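Local coordinates for protein ADP-ribose pyrophosphatase MutT (Rickettsia felis, PDB 4KYX) that probably hydrolyses nucleotide diphosphate linkages with magnesium as a Nudix pyrophosphatase, perhaps acting on oxidised nucleotides such as 8-oxo-dGTP, at residues 27-32 with 65-70; 53-58 with 74-79; 104-109 with 117-122. All blocks are in the same frame, centred on the assembly; numbering follows the deposited sequence.

Contact 1. Residues 27-32 with 65-70; sequences EILLGK and EETNLI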
ATOM      1  N   GLU A  27      24.917  -2.918  -3.533  1.00 25.61           N
ATOM      2  CA  GLU A  27      24.654  -3.138  -2.131  1.00 24.17           C
ATOM      3  C   GLU A  27      23.522  -2.211  -1.680  1.00 22.51           C
ATOM      4  O   GLU A  27      23.344  -1.103  -2.215  1.00 22.47           O
ATOM      5  CB  GLU A  27      25.913  -2.869  -1.302  1.00 24.01           C
ATOM      6  CG  GLU A  27      27.149  -3.567  -1.869  1.00 25.40           C
ATOM      7  CD  GLU A  27      28.431  -3.158  -1.177  1.00 25.95           C
ATOM      8  OE1 GLU A  27      28.666  -1.945  -0.926  1.00 25.83           O
ATOM      9  OE2 GLU A  27      29.258  -4.058  -0.934  1.00 27.01           O
ATOM     10  N   ILE A  28      22.840  -2.624  -0.643  1.00 21.68           N
ATOM     11  CA  ILE A  28      21.734  -1.834  -0.089  1.00 20.47           C
ATOM     12  C   ILE A  28      22.095  -1.249   1.268  1.00 19.20           C
ATOM     13  O   ILE A  28      22.917  -1.809   2.072  1.00 19.50           O
ATOM     14  CB  ILE A  28      20.446  -2.646   0.057  1.00 21.36           C
ATOM     15  CG1 ILE A  28      20.696  -3.820   1.000  1.00 22.25           C
ATOM     16  CG2 ILE A  28      19.970  -3.129  -1.300  1.00 22.24           C
ATOM     17  CD1 ILE A  28      19.422  -4.536   1.352  1.00 23.15           C
ATOM     18  N   LEU A  29      21.528  -0.087   1.527  1.00 17.89           N
ATOM     19  CA  LEU A  29      21.866   0.683   2.719  1.00 17.27           C
ATOM     20  C   LEU A  29      20.868   0.267   3.789  1.00 16.77           C
ATOM     21  O   LEU A  29      19.674   0.290   3.551  1.00 15.95           O
ATOM     22  CB  LEU A  29      21.749   2.194   2.450  1.00 17.07           C
ATOM     23  CG  LEU A  29      22.319   3.048   3.596  1.00 17.02           C
ATOM     24  CD1 LEU A  29      23.843   3.001   3.482  1.00 17.58           C
ATOM     25  CD2 LEU A  29      21.825   4.474   3.663  1.00 16.97           C
ATOM     26  N   LEU A  30      21.364  -0.108   4.954  1.00 16.82           N
ATOM     27  CA  LEU A  30      20.526  -0.378   6.113  1.00 16.64           C
ATOM     28  C   LEU A  30      21.027   0.394   7.305  1.00 16.80           C
ATOM     29  O   LEU A  30      22.283   0.584   7.510  1.00 17.42           O
ATOM     30  CB  LEU A  30      20.484  -1.872   6.449  1.00 16.95           C
ATOM     31  CG  LEU A  30      19.944  -2.831   5.357  1.00 17.05           C
ATOM     32  CD1 LEU A  30      20.123  -4.255   5.841  1.00 17.72           C
ATOM     33  CD2 LEU A  30      18.512  -2.538   4.968  1.00 16.83           C
ATOM     34  N   GLY A  31      20.053   0.781   8.148  1.00 16.69           N
ATOM     35  CA  GLY A  31      20.278   1.546   9.374  1.00 16.94           C
ATOM     36  C   GLY A  31      20.061   0.706  10.596  1.00 17.57           C
ATOM     37  O   GLY A  31      19.002   0.038  10.714  1.00 17.15           O
ATOM     38  N   LYS A  32      21.073   0.657  11.452  1.00 18.26           N
ATOM     39  CA  LYS A  32      20.956  -0.042  12.728  1.00 19.30           C
ATOM     40  C   LYS A  32      20.240   0.779  13.794  1.00 20.30           C
ATOM     41  O   LYS A  32      20.619   1.914  14.108  1.00 19.72           O
ATOM     42  CB  LYS A  32      22.299  -0.565  13.276  1.00 19.62           C
ATOM     43  CG  LYS A  32      22.119  -1.659  14.364  1.00 20.12           C
ATOM     44  CD  LYS A  32      23.414  -2.224  14.891  1.00 20.92           C
ATOM     45  CE  LYS A  32      24.225  -1.124  15.638  1.00 21.09           C
ATOM     46  NZ  LYS A  32      25.359  -1.695  16.368  1.00 22.20           N
ATOM     47  N   GLU A  65      16.614  13.400   3.811  1.00 20.78           N
ATOM     48  CA  GLU A  65      16.520  13.793   5.229  1.00 22.22           C
ATOM     49  C   GLU A  65      17.328  12.872   6.150  1.00 20.83           C
ATOM     50  O   GLU A  65      17.862  13.315   7.148  1.00 20.71           O
ATOM     51  CB  GLU A  65      15.066  13.784   5.732  1.00 23.75           C
ATOM     52  CG  GLU A  65      14.280  15.000   5.317  1.00 27.50           C
ATOM     53  CD  GLU A  65      12.817  14.899   5.692  1.00 29.77           C
ATOM     54  OE1 GLU A  65      12.430  13.942   6.428  1.00 34.69           O
ATOM     55  OE2 GLU A  65      12.048  15.770   5.242  1.00 34.44           O
ATOM     56  N   GLU A  66      17.337  11.572   5.853  1.00 19.92           N
ATOM     57  CA  GLU A  66      17.919  10.579   6.775  1.00 19.36           C
ATOM     58  C   GLU A  66      19.434  10.281   6.564  1.00 18.99           C
ATOM     59  O   GLU A  66      20.148   9.964   7.528  1.00 18.89           O
ATOM     60  CB  GLU A  66      17.095   9.283   6.714  1.00 19.37           C
ATOM     61  CG  GLU A  66      15.680   9.498   7.225  1.00 20.11           C
ATOM     62  CD  GLU A  66      14.780   8.328   6.983  1.00 21.05           C
ATOM     63  OE1 GLU A  66      15.190   7.389   6.277  1.00 21.23           O
ATOM     64  OE2 GLU A  66      13.589   8.390   7.411  1.00 23.08           O
ATOM     65  N   THR A  67      19.884  10.381   5.313  1.00 18.53           N
ATOM     66  CA  THR A  67      21.146   9.827   4.873  1.00 18.47           C
ATOM     67  C   THR A  67      21.993  10.825   4.089  1.00 19.26           C
ATOM     68  O   THR A  67      23.114  10.499   3.762  1.00 20.02           O
ATOM     69  CB  THR A  67      20.951   8.592   3.966  1.00 17.89           C
ATOM     70  OG1 THR A  67      20.376   9.032   2.713  1.00 17.86           O
ATOM     71  CG2 THR A  67      20.087   7.559   4.635  1.00 17.38           C
ATOM     72  N   ASN A  68      21.445  11.987   3.738  1.00 19.65           N
ATOM     73  CA  ASN A  68      22.092  12.971   2.841  1.00 20.60           C
ATOM     74  C   ASN A  68      22.262  12.495   1.393  1.00 20.53           C
ATOM     75  O   ASN A  68      22.913  13.165   0.602  1.00 22.06           O
ATOM     76  CB  ASN A  68      23.470  13.362   3.423  1.00 21.31           C
ATOM     77  CG  ASN A  68      23.964  14.718   3.002  1.00 22.49           C
ATOM     78  OD1 ASN A  68      23.221  15.658   2.942  1.00 23.37           O
ATOM     79  ND2 ASN A  68      25.274  14.832   2.751  1.00 23.26           N
ATOM     80  N   LEU A  69      21.660  11.367   1.040  1.00 19.35           N
ATOM     81  CA  LEU A  69      21.822  10.780  -0.263  1.00 19.19           C
ATOM     82  C   LEU A  69      20.696  11.243  -1.173  1.00 19.26           C
ATOM     83  O   LEU A  69      19.562  11.438  -0.734  1.00 18.66           O
ATOM     84  CB  LEU A  69      21.793   9.258  -0.208  1.00 18.33           C
ATOM     85  CG  LEU A  69      22.917   8.603   0.575  1.00 18.24           C
ATOM     86  CD1 LEU A  69      22.758   7.110   0.788  1.00 17.63           C
ATOM     87  CD2 LEU A  69      24.228   8.932  -0.124  1.00 19.16           C
ATOM     88  N   ILE A  70      21.051  11.411  -2.438  1.00 20.02           N
ATOM     89  CA  ILE A  70      20.119  11.822  -3.474  1.00 20.56           C
ATOM     90  C   ILE A  70      19.842  10.600  -4.314  1.00 20.70           C
ATOM     91  O   ILE A  70      20.760  10.045  -4.954  1.00 21.09           O
ATOM     92  CB  ILE A  70      20.738  12.971  -4.352  1.00 21.90           C
ATOM     93  CG1 ILE A  70      20.855  14.231  -3.525  1.00 22.15           C
ATOM     94  CG2 ILE A  70      19.865  13.168  -5.560  1.00 22.52           C
ATOM     95  CD1 ILE A  70      21.574  15.390  -4.244  1.00 23.61           C
TER

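Contact 2. Residues 53-58 with 74-79; sequences ETFEEC and PQFIAV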
ATOM      1  N   GLU A  53       1.661  13.961  -0.751  1.00 21.21           N
ATOM      2  CA  GLU A  53       2.819  13.377  -1.426  1.00 20.29           C
ATOM      3  C   GLU A  53       2.523  12.168  -2.295  1.00 19.14           C
ATOM      4  O   GLU A  53       1.690  11.347  -1.990  1.00 18.79           O
ATOM      5  CB  GLU A  53       3.860  12.914  -0.411  1.00 20.00           C
ATOM      6  CG  GLU A  53       4.504  13.935   0.462  1.00 20.81           C
ATOM      7  CD  GLU A  53       5.675  13.351   1.200  1.00 20.22           C
ATOM      8  OE1 GLU A  53       6.794  13.783   0.865  1.00 20.81           O
ATOM      9  OE2 GLU A  53       5.530  12.436   2.089  1.00 19.25           O
ATOM     10  N   THR A  54       3.272  12.053  -3.365  1.00 18.64           N
ATOM     11  CA  THR A  54       3.402  10.834  -4.091  1.00 17.99           C
ATOM     12  C   THR A  54       4.399   9.925  -3.377  1.00 17.11           C
ATOM     13  O   THR A  54       5.217  10.385  -2.565  1.00 16.60           O
ATOM     14  CB  THR A  54       3.871  11.093  -5.552  1.00 18.67           C
ATOM     15  OG1 THR A  54       5.241  11.395  -5.544  1.00 18.42           O
ATOM     16  CG2 THR A  54       3.025  12.236  -6.231  1.00 19.72           C
ATOM     17  N   PHE A  55       4.308   8.638  -3.673  1.00 16.83           N
ATOM     18  CA  PHE A  55       5.207   7.653  -3.057  1.00 16.27           C
ATOM     19  C   PHE A  55       6.617   8.014  -3.456  1.00 16.36           C
ATOM     20  O   PHE A  55       7.482   7.897  -2.623  1.00 15.93           O
ATOM     21  CB  PHE A  55       4.960   6.231  -3.507  1.00 16.31           C
ATOM     22  CG  PHE A  55       3.553   5.702  -3.204  1.00 16.61           C
ATOM     23  CD1 PHE A  55       2.805   6.203  -2.149  1.00 16.80           C
ATOM     24  CD2 PHE A  55       2.994   4.719  -4.014  1.00 17.05           C
ATOM     25  CE1 PHE A  55       1.519   5.727  -1.918  1.00 17.33           C
ATOM     26  CE2 PHE A  55       1.731   4.226  -3.773  1.00 17.45           C
ATOM     27  CZ  PHE A  55       0.997   4.726  -2.731  1.00 17.56           C
ATOM     28  N   GLU A  56       6.809   8.503  -4.683  1.00 16.91           N
ATOM     29  CA  GLU A  56       8.142   8.770  -5.196  1.00 17.38           C
ATOM     30  C   GLU A  56       8.710  10.030  -4.552  1.00 17.63           C
ATOM     31  O   GLU A  56       9.895  10.026  -4.197  1.00 17.31           O
ATOM     32  CB  GLU A  56       8.160   8.893  -6.720  1.00 18.35           C
ATOM     33  CG  GLU A  56       7.820   7.576  -7.436  1.00 18.53           C
ATOM     34  CD  GLU A  56       6.296   7.361  -7.572  1.00 18.96           C
ATOM     35  OE1 GLU A  56       5.430   8.253  -7.265  1.00 19.31           O
ATOM     36  OE2 GLU A  56       5.944   6.237  -7.985  1.00 19.53           O
ATOM     37  N   GLU A  57       7.884  11.055  -4.352  1.00 18.30           N
ATOM     38  CA  GLU A  57       8.313  12.290  -3.651  1.00 19.33           C
ATOM     39  C   GLU A  57       8.756  11.956  -2.213  1.00 18.13           C
ATOM     40  O   GLU A  57       9.755  12.444  -1.710  1.00 18.10           O
ATOM     41  CB  GLU A  57       7.184  13.327  -3.583  1.00 20.92           C
ATOM     42  CG  GLU A  57       6.949  14.070  -4.857  1.00 23.29           C
ATOM     43  CD  GLU A  57       5.610  14.819  -4.931  1.00 25.16           C
ATOM     44  OE1 GLU A  57       4.678  14.597  -4.093  1.00 24.15           O
ATOM     45  OE2 GLU A  57       5.509  15.649  -5.877  1.00 28.03           O
ATOM     46  N   CYS A  58       7.952  11.106  -1.565  1.00 17.19           N
ATOM     47  CA  CYS A  58       8.189  10.778  -0.177  1.00 16.56           C
ATOM     48  C   CYS A  58       9.513  10.057  -0.061  1.00 15.79           C
ATOM     49  O   CYS A  58      10.342  10.391   0.790  1.00 15.93           O
ATOM     50  CB  CYS A  58       7.000   9.959   0.348  1.00 16.22           C
ATOM     51  SG  CYS A  58       7.273   9.408   2.056  1.00 16.14           S
ATOM     52  N   PRO A  74      12.803   6.443  -8.200  1.00 21.79           N
ATOM     53  CA  PRO A  74      12.523   5.270  -7.364  1.00 20.66           C
ATOM     54  C   PRO A  74      11.435   4.437  -8.017  1.00 21.05           C
ATOM     55  O   PRO A  74      10.457   5.003  -8.596  1.00 20.80           O
ATOM     56  CB  PRO A  74      12.056   5.871  -6.048  1.00 19.67           C
ATOM     57  CG  PRO A  74      11.648   7.251  -6.366  1.00 20.23           C
ATOM     58  CD  PRO A  74      12.441   7.699  -7.527  1.00 21.20           C
ATOM     59  N   GLN A  75      11.624   3.125  -7.946  1.00 21.13           N
ATOM     60  CA  GLN A  75      10.781   2.126  -8.543  1.00 22.03           C
ATOM     61  C   GLN A  75       9.980   1.360  -7.506  1.00 20.62           C
ATOM     62  O   GLN A  75      10.499   0.866  -6.528  1.00 19.61           O
ATOM     63  CB  GLN A  75      11.584   1.130  -9.377  1.00 23.90           C
ATOM     64  CG  GLN A  75      12.349   1.738 -10.532  1.00 27.03           C
ATOM     65  CD  GLN A  75      11.444   2.432 -11.545  1.00 30.42           C
ATOM     66  OE1 GLN A  75      10.509   1.819 -12.119  1.00 35.32           O
ATOM     67  NE2 GLN A  75      11.694   3.733 -11.772  1.00 32.79           N
ATOM     68  N   PHE A  76       8.692   1.248  -7.734  1.00 20.21           N
ATOM     69  CA  PHE A  76       7.782   0.532  -6.798  1.00 19.52           C
ATOM     70  C   PHE A  76       8.110  -0.948  -6.789  1.00 19.38           C
ATOM     71  O   PHE A  76       8.216  -1.571  -7.848  1.00 20.57           O
ATOM     72  CB  PHE A  76       6.364   0.833  -7.264  1.00 19.90           C
ATOM     73  CG  PHE A  76       5.294   0.440  -6.324  1.00 19.68           C
ATOM     74  CD1 PHE A  76       4.870  -0.865  -6.254  1.00 20.47           C
ATOM     75  CD2 PHE A  76       4.652   1.379  -5.583  1.00 19.57           C
ATOM     76  CE1 PHE A  76       3.829  -1.238  -5.401  1.00 20.60           C
ATOM     77  CE2 PHE A  76       3.623   1.033  -4.747  1.00 20.00           C
ATOM     78  CZ  PHE A  76       3.219  -0.279  -4.637  1.00 20.04           C
ATOM     79  N   ILE A  77       8.344  -1.548  -5.622  1.00 18.56           N
ATOM     80  CA  ILE A  77       8.759  -2.955  -5.502  0.60 18.92           C
ATOM     81  C   ILE A  77       7.706  -3.845  -4.823  1.00 18.52           C
ATOM     82  O   ILE A  77       7.514  -4.981  -5.199  1.00 19.17           O
ATOM     83  CB  ILE A  77      10.061  -3.102  -4.668  0.60 18.80           C
ATOM     84  CG1 ILE A  77      11.268  -2.456  -5.368  0.60 19.32           C
ATOM     85  CG2 ILE A  77      10.364  -4.567  -4.335  0.60 19.26           C
ATOM     86  CD1 ILE A  77      11.639  -3.026  -6.726  0.60 20.23           C
ATOM     87  N   ALA A  78       7.084  -3.334  -3.769  1.00 17.71           N
ATOM     88  CA  ALA A  78       6.304  -4.228  -2.918  1.00 17.53           C
ATOM     89  C   ALA A  78       5.411  -3.518  -1.924  1.00 17.01           C
ATOM     90  O   ALA A  78       5.587  -2.347  -1.639  1.00 16.34           O
ATOM     91  CB  ALA A  78       7.227  -5.176  -2.200  1.00 17.63           C
ATOM     92  N   VAL A  79       4.382  -4.230  -1.474  1.00 17.05           N
ATOM     93  CA  VAL A  79       3.527  -3.781  -0.374  1.00 16.84           C
ATOM     94  C   VAL A  79       3.513  -4.853   0.677  1.00 17.40           C
ATOM     95  O   VAL A  79       3.373  -6.055   0.382  1.00 17.67           O
ATOM     96  CB  VAL A  79       2.039  -3.584  -0.788  1.00 17.28           C
ATOM     97  CG1 VAL A  79       1.239  -3.035   0.394  1.00 17.18           C
ATOM     98  CG2 VAL A  79       1.930  -2.645  -1.988  1.00 17.29           C
TER
HETATM   99  O   HOH W   1       7.671   4.228  -8.785  1.00 26.10           O

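Contact 3. Residues 104-109 with 117-122; sequences HELQNL and WQWFAL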
ATOM      1  N   HIS A 104      29.170   8.715  -1.726  1.00 29.41           N
ATOM      2  CA  HIS A 104      30.227   9.135  -0.811  1.00 30.13           C
ATOM      3  C   HIS A 104      29.849  10.253   0.136  1.00 28.57           C
ATOM      4  O   HIS A 104      30.608  10.519   1.074  1.00 28.49           O
ATOM      5  CB  HIS A 104      31.498   9.482  -1.583  1.00 33.57           C
ATOM      6  CG  HIS A 104      32.028   8.325  -2.353  1.00 36.62           C
ATOM      7  ND1 HIS A 104      32.528   8.444  -3.634  1.00 42.03           N
ATOM      8  CD2 HIS A 104      32.049   7.005  -2.059  1.00 37.80           C
ATOM      9  CE1 HIS A 104      32.891   7.247  -4.068  1.00 43.14           C
ATOM     10  NE2 HIS A 104      32.600   6.358  -3.136  1.00 40.56           N
ATOM     11  N   GLU A 105      28.675  10.863  -0.078  1.00 26.92           N
ATOM     12  CA  GLU A 105      28.176  11.914   0.793  1.00 26.13           C
ATOM     13  C   GLU A 105      27.273  11.349   1.899  1.00 24.21           C
ATOM     14  O   GLU A 105      26.670  12.107   2.631  1.00 23.86           O
ATOM     15  CB  GLU A 105      27.400  12.960  -0.017  1.00 26.70           C
ATOM     16  CG  GLU A 105      28.316  13.683  -0.987  1.00 28.33           C
ATOM     17  CD  GLU A 105      27.696  14.795  -1.749  1.00 28.88           C
ATOM     18  OE1 GLU A 105      28.503  15.596  -2.242  1.00 31.10           O
ATOM     19  OE2 GLU A 105      26.486  14.867  -1.935  1.00 28.06           O
ATOM     20  N   LEU A 106      27.190  10.031   2.043  1.00 23.02           N
ATOM     21  CA  LEU A 106      26.402   9.429   3.100  1.00 21.52           C
ATOM     22  C   LEU A 106      26.739  10.052   4.438  1.00 22.25           C
ATOM     23  O   LEU A 106      27.933  10.145   4.805  1.00 22.15           O
ATOM     24  CB  LEU A 106      26.697   7.945   3.154  1.00 21.09           C
ATOM     25  CG  LEU A 106      26.117   7.130   4.346  1.00 20.13           C
ATOM     26  CD1 LEU A 106      24.571   7.172   4.260  1.00 19.61           C
ATOM     27  CD2 LEU A 106      26.644   5.711   4.305  1.00 19.95           C
ATOM     28  N   GLN A 107      25.710  10.536   5.138  1.00 22.34           N
ATOM     29  CA  GLN A 107      25.870  11.030   6.511  1.00 23.32           C
ATOM     30  C   GLN A 107      24.710  10.534   7.328  1.00 22.03           C
ATOM     31  O   GLN A 107      23.584  10.443   6.817  1.00 21.04           O
ATOM     32  CB  GLN A 107      25.901  12.558   6.565  1.00 25.06           C
ATOM     33  CG  GLN A 107      27.102  13.118   5.876  1.00 28.05           C
ATOM     34  CD  GLN A 107      27.178  14.633   5.956  1.00 31.45           C
ATOM     35  OE1 GLN A 107      26.430  15.272   6.677  1.00 34.47           O
ATOM     36  NE2 GLN A 107      28.117  15.210   5.223  1.00 34.34           N
ATOM     37  N   ASN A 108      24.969  10.236   8.597  1.00 21.43           N
ATOM     38  CA  ASN A 108      23.872   9.889   9.507  1.00 20.77           C
ATOM     39  C   ASN A 108      23.230  11.164  10.054  1.00 21.56           C
ATOM     40  O   ASN A 108      23.705  11.751  11.069  1.00 21.83           O
ATOM     41  CB  ASN A 108      24.412   9.067  10.671  1.00 20.53           C
ATOM     42  CG  ASN A 108      23.332   8.504  11.546  1.00 19.91           C
ATOM     43  OD1 ASN A 108      22.150   8.768  11.340  1.00 20.03           O
ATOM     44  ND2 ASN A 108      23.722   7.674  12.514  1.00 19.98           N
ATOM     45  N   LEU A 109      22.160  11.599   9.404  1.00 22.02           N
ATOM     46  CA  LEU A 109      21.514  12.807   9.788  1.00 24.06           C
ATOM     47  C   LEU A 109      20.512  12.702  10.913  1.00 25.65           C
ATOM     48  O   LEU A 109      20.040  13.726  11.374  1.00 28.22           O
ATOM     49  CB  LEU A 109      20.858  13.454   8.540  1.00 23.91           C
ATOM     50  CG  LEU A 109      21.901  13.798   7.476  1.00 24.48           C
ATOM     51  CD1 LEU A 109      21.239  14.430   6.250  1.00 24.83           C
ATOM     52  CD2 LEU A 109      22.989  14.705   8.036  1.00 25.61           C
ATOM     53  N   TRP A 117      24.531   3.811   9.647  1.00 19.21           N
ATOM     54  CA  TRP A 117      24.135   3.242   8.368  1.00 18.96           C
ATOM     55  C   TRP A 117      25.310   2.425   7.845  1.00 19.52           C
ATOM     56  O   TRP A 117      26.467   2.724   8.200  1.00 20.29           O
ATOM     57  CB  TRP A 117      23.811   4.367   7.400  1.00 18.90           C
ATOM     58  CG  TRP A 117      22.576   5.170   7.808  1.00 18.66           C
ATOM     59  CD1 TRP A 117      22.566   6.294   8.556  1.00 19.21           C
ATOM     60  CD2 TRP A 117      21.213   4.890   7.504  1.00 18.13           C
ATOM     61  NE1 TRP A 117      21.309   6.720   8.758  1.00 18.98           N
ATOM     62  CE2 TRP A 117      20.450   5.906   8.081  1.00 18.15           C
ATOM     63  CE3 TRP A 117      20.563   3.845   6.846  1.00 17.69           C
ATOM     64  CZ2 TRP A 117      19.082   5.920   8.025  1.00 17.79           C
ATOM     65  CZ3 TRP A 117      19.211   3.903   6.716  1.00 17.22           C
ATOM     66  CH2 TRP A 117      18.479   4.919   7.316  1.00 17.26           C
ATOM     67  N   GLN A 118      25.027   1.400   7.047  1.00 19.41           N
ATOM     68  CA  GLN A 118      26.062   0.652   6.334  1.00 20.05           C
ATOM     69  C   GLN A 118      25.488  -0.031   5.083  1.00 19.70           C
ATOM     70  O   GLN A 118      24.280  -0.238   4.971  1.00 19.16           O
ATOM     71  CB  GLN A 118      26.709  -0.357   7.295  1.00 20.73           C
ATOM     72  CG  GLN A 118      27.753  -1.292   6.712  1.00 22.02           C
ATOM     73  CD  GLN A 118      28.940  -0.555   6.109  1.00 22.79           C
ATOM     74  OE1 GLN A 118      28.798   0.192   5.119  1.00 23.58           O
ATOM     75  NE2 GLN A 118      30.105  -0.783   6.665  1.00 23.90           N
ATOM     76  N   TRP A 119      26.363  -0.269   4.110  1.00 20.18           N
ATOM     77  CA  TRP A 119      26.035  -0.978   2.858  1.00 20.16           C
ATOM     78  C   TRP A 119      26.177  -2.485   3.071  1.00 20.84           C
ATOM     79  O   TRP A 119      27.172  -2.934   3.673  1.00 21.49           O
ATOM     80  CB  TRP A 119      26.966  -0.494   1.762  1.00 20.57           C
ATOM     81  CG  TRP A 119      26.844   0.992   1.515  1.00 20.12           C
ATOM     82  CD1 TRP A 119      27.700   1.956   1.925  1.00 20.30           C
ATOM     83  CD2 TRP A 119      25.779   1.671   0.799  1.00 19.69           C
ATOM     84  NE1 TRP A 119      27.259   3.201   1.496  1.00 20.08           N
ATOM     85  CE2 TRP A 119      26.097   3.051   0.788  1.00 19.74           C
ATOM     86  CE3 TRP A 119      24.669   1.244   0.102  1.00 19.18           C
ATOM     87  CZ2 TRP A 119      25.283   3.996   0.187  1.00 19.49           C
ATOM     88  CZ3 TRP A 119      23.866   2.169  -0.481  1.00 18.99           C
ATOM     89  CH2 TRP A 119      24.168   3.527  -0.453  1.00 19.09           C
ATOM     90  N   PHE A 120      25.236  -3.259   2.573  1.00 20.91           N
ATOM     91  CA  PHE A 120      25.219  -4.725   2.702  1.00 21.51           C
ATOM     92  C   PHE A 120      24.935  -5.366   1.369  1.00 22.57           C
ATOM     93  O   PHE A 120      24.027  -4.925   0.648  1.00 21.39           O
ATOM     94  CB  PHE A 120      24.126  -5.173   3.652  1.00 20.88           C
ATOM     95  CG  PHE A 120      24.364  -4.766   5.074  1.00 20.70           C
ATOM     96  CD1 PHE A 120      23.878  -3.570   5.538  1.00 19.96           C
ATOM     97  CD2 PHE A 120      25.067  -5.586   5.938  1.00 21.28           C
ATOM     98  CE1 PHE A 120      24.061  -3.190   6.845  1.00 20.00           C
ATOM     99  CE2 PHE A 120      25.284  -5.197   7.258  1.00 21.44           C
ATOM    100  CZ  PHE A 120      24.801  -3.988   7.717  1.00 20.45           C
ATOM    101  N   ALA A 121      25.687  -6.427   1.056  1.00 24.21           N
ATOM    102  CA  ALA A 121      25.398  -7.233  -0.105  1.00 25.82           C
ATOM    103  C   ALA A 121      24.096  -7.970   0.173  1.00 26.53           C
ATOM    104  O   ALA A 121      23.805  -8.358   1.316  1.00 25.95           O
ATOM    105  CB  ALA A 121      26.568  -8.204  -0.362  1.00 27.47           C
ATOM    106  N   LEU A 122      23.302  -8.154  -0.876  1.00 27.94           N
ATOM    107  CA  LEU A 122      22.044  -8.842  -0.745  1.00 29.40           C
ATOM    108  C   LEU A 122      22.180 -10.293  -0.349  1.00 31.43           C
ATOM    109  O   LEU A 122      21.237 -10.857   0.142  1.00 31.89           O
ATOM    110  CB  LEU A 122      21.242  -8.733  -2.027  1.00 29.90           C
ATOM    111  CG  LEU A 122      20.557  -7.396  -2.303  1.00 29.60           C
ATOM    112  CD1 LEU A 122      20.145  -7.367  -3.763  1.00 29.96           C
ATOM    113  CD2 LEU A 122      19.315  -7.224  -1.420  1.00 28.41           C
TER
HETATM  114  O   HOH W   2      19.578   8.935   9.915  1.00 28.24           O

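Contact 1. Residues 27-32 with 65-70
The contact between L29 and the end of the helix is made by methyl groups, and a single carbon of the strand carries it. CD2 of L29 meets CG2 of T67 at 3.7 Å and CD1 of L69 at 4.0 Å, so one branch of the leucine serves both partners, tip to tip in each case. With CG of L29 turned anti to the backbone N (chi1 -170°), the side chain reaches from strand 28-34 toward T67 and L69. All three residues are buried. L29 also touches W117 and W119 of the next strand and I21 of strand 14-22, while I28 and L30 pair through their backbones with F120 and Q118.

Helix 55-67 is the helix of the Nudix motif. Its final turn holds E65 and E66, at positions that in Nudix enzymes generally supply the metal-binding glutamates; here E66 OE1 accepts from G46 N. N68, with positive phi, stands where the motif usually has glycine.

Polar bonds do not cross between the segments; they shape the turn instead. T67 OG1 accepts from L69 N at 3.1 Å, an ST turn, and gives its own proton to the carbonyl O of V63 one turn back. This hydroxyl sits between backbone N and carbonyl carbon (chi1 69°), which places CG2 beside the backbone N and facing L29. Beyond the turn, N102 binds both N68 O and I70 N through its side-chain amide.

Contact 2. Residues 53-58 with 74-79
F55 and F76 bring two aromatic rings together between the first turn of the helix and the strand. CD2 of F55 lies 3.8 Å from CE2 of F76, in the plane of the F76 ring and at its edge; CE2 of F55 is equally near the same atom. One residue on, the aliphatic part of E56 crosses the proline ring, CB of E56 standing 3.9 Å from CG of P74. The E56 chain then bends at chi2 (84°), turning the carboxylate away from the proline ring so that OE2 reaches a water. That water donates to E56 OE2 at 2.8 Å and to P74 O at 2.9 Å, and it accepts a weak bond from F76 N.

Around this first shell, Y142 of the second subunit is hydrogen-bonded to E56 OE2, stacks on the F76 ring and also meets the F55 ring. Y144 of the same chain meets F76 edge-to-face. The helix start is fixed by a capping box: E57 N donates to T54 OG1 at 2.9 Å, and T54 N returns a bond to E57 OE1 at 3.0 Å, approaching from above the carboxylate plane. E53, just before the cap, forms a salt bridge with R61 of the Nudix helix. On the strand, a classic beta bulge at I77 and A78, both facing F95, follows F76.

The contact thus joins apolar rings to a water-bridged carboxylate at the dimer interface. With the water and the tyrosine hydroxyl both at OE2, E56 is probably held as the charged carboxylate.

Contact 3. Residues 104-109 with 117-122
N108 OD1 is gripped by several groups where the loop meets W117. A water donates to it at 2.9 Å, E110 N adds a weak bond, and the indole NE1 of W117 approaches at 3.4 Å in another weak, bent bond (134°). The same water accepts from W117 NE1 at 3.0 Å, so water, amide oxygen and indole nitrogen close a small triangle in which the indole N-H is shared between two acceptors, the water offering the shorter path. The water lies at the edge of the W117 ring and in its plane, as does CB of N108. CG of N108 is anti to the backbone N (chi1 -172°), which brings the amide across the CD1-NE1 edge of the indole, its plane nearly upright to the ring at 85°. The other end of the amide is held by ND2 bonding to V114 O.

L106 adds the apolar part. Its CD2 branch packs obliquely by the indole ring of W119, nearest to NE1 at 3.8 Å, the two side chains running past each other in opposite directions, while CD1 of L106 is more loosely placed at 4.3 Å from CB of W117. L106 thereby touches both tryptophans, and it also touches L29.

Within the strand, Q118 folds over so that OE1 accepts from W119 N at 2.7 Å, the donor lying in the carbonyl plane on a lone pair. Q107 and L109 pair through their backbones with T67 and E66. The loop is therefore fastened to the last turn of the Nudix helix while L106 and N108 pack against W117 and W119 of strand 116-120, an outermost strand of the small antiparallel sheet in this Nudix fold.

Contact 1 is fully buried, contact 2 partly so, and contact 3 lies at the surface. Contacts 1 and 2 take opposite ends of helix 55-67, with centres about 16 Å apart: the C-terminal end faces the small sheet, the N-terminal end a strand of the mixed sheet. Contacts 1 and 3 are close neighbours, their centres about 5 Å apart, because strands 28-34 and 116-120 pair in the same sheet. The chemistry follows position: methyl groups alone in contact 1, a leucine touching two tryptophans and an indole N-H joined to an amide by a water in contact 3, and in contact 2 aromatic rings and a water-linked carboxylate that the second subunit completes.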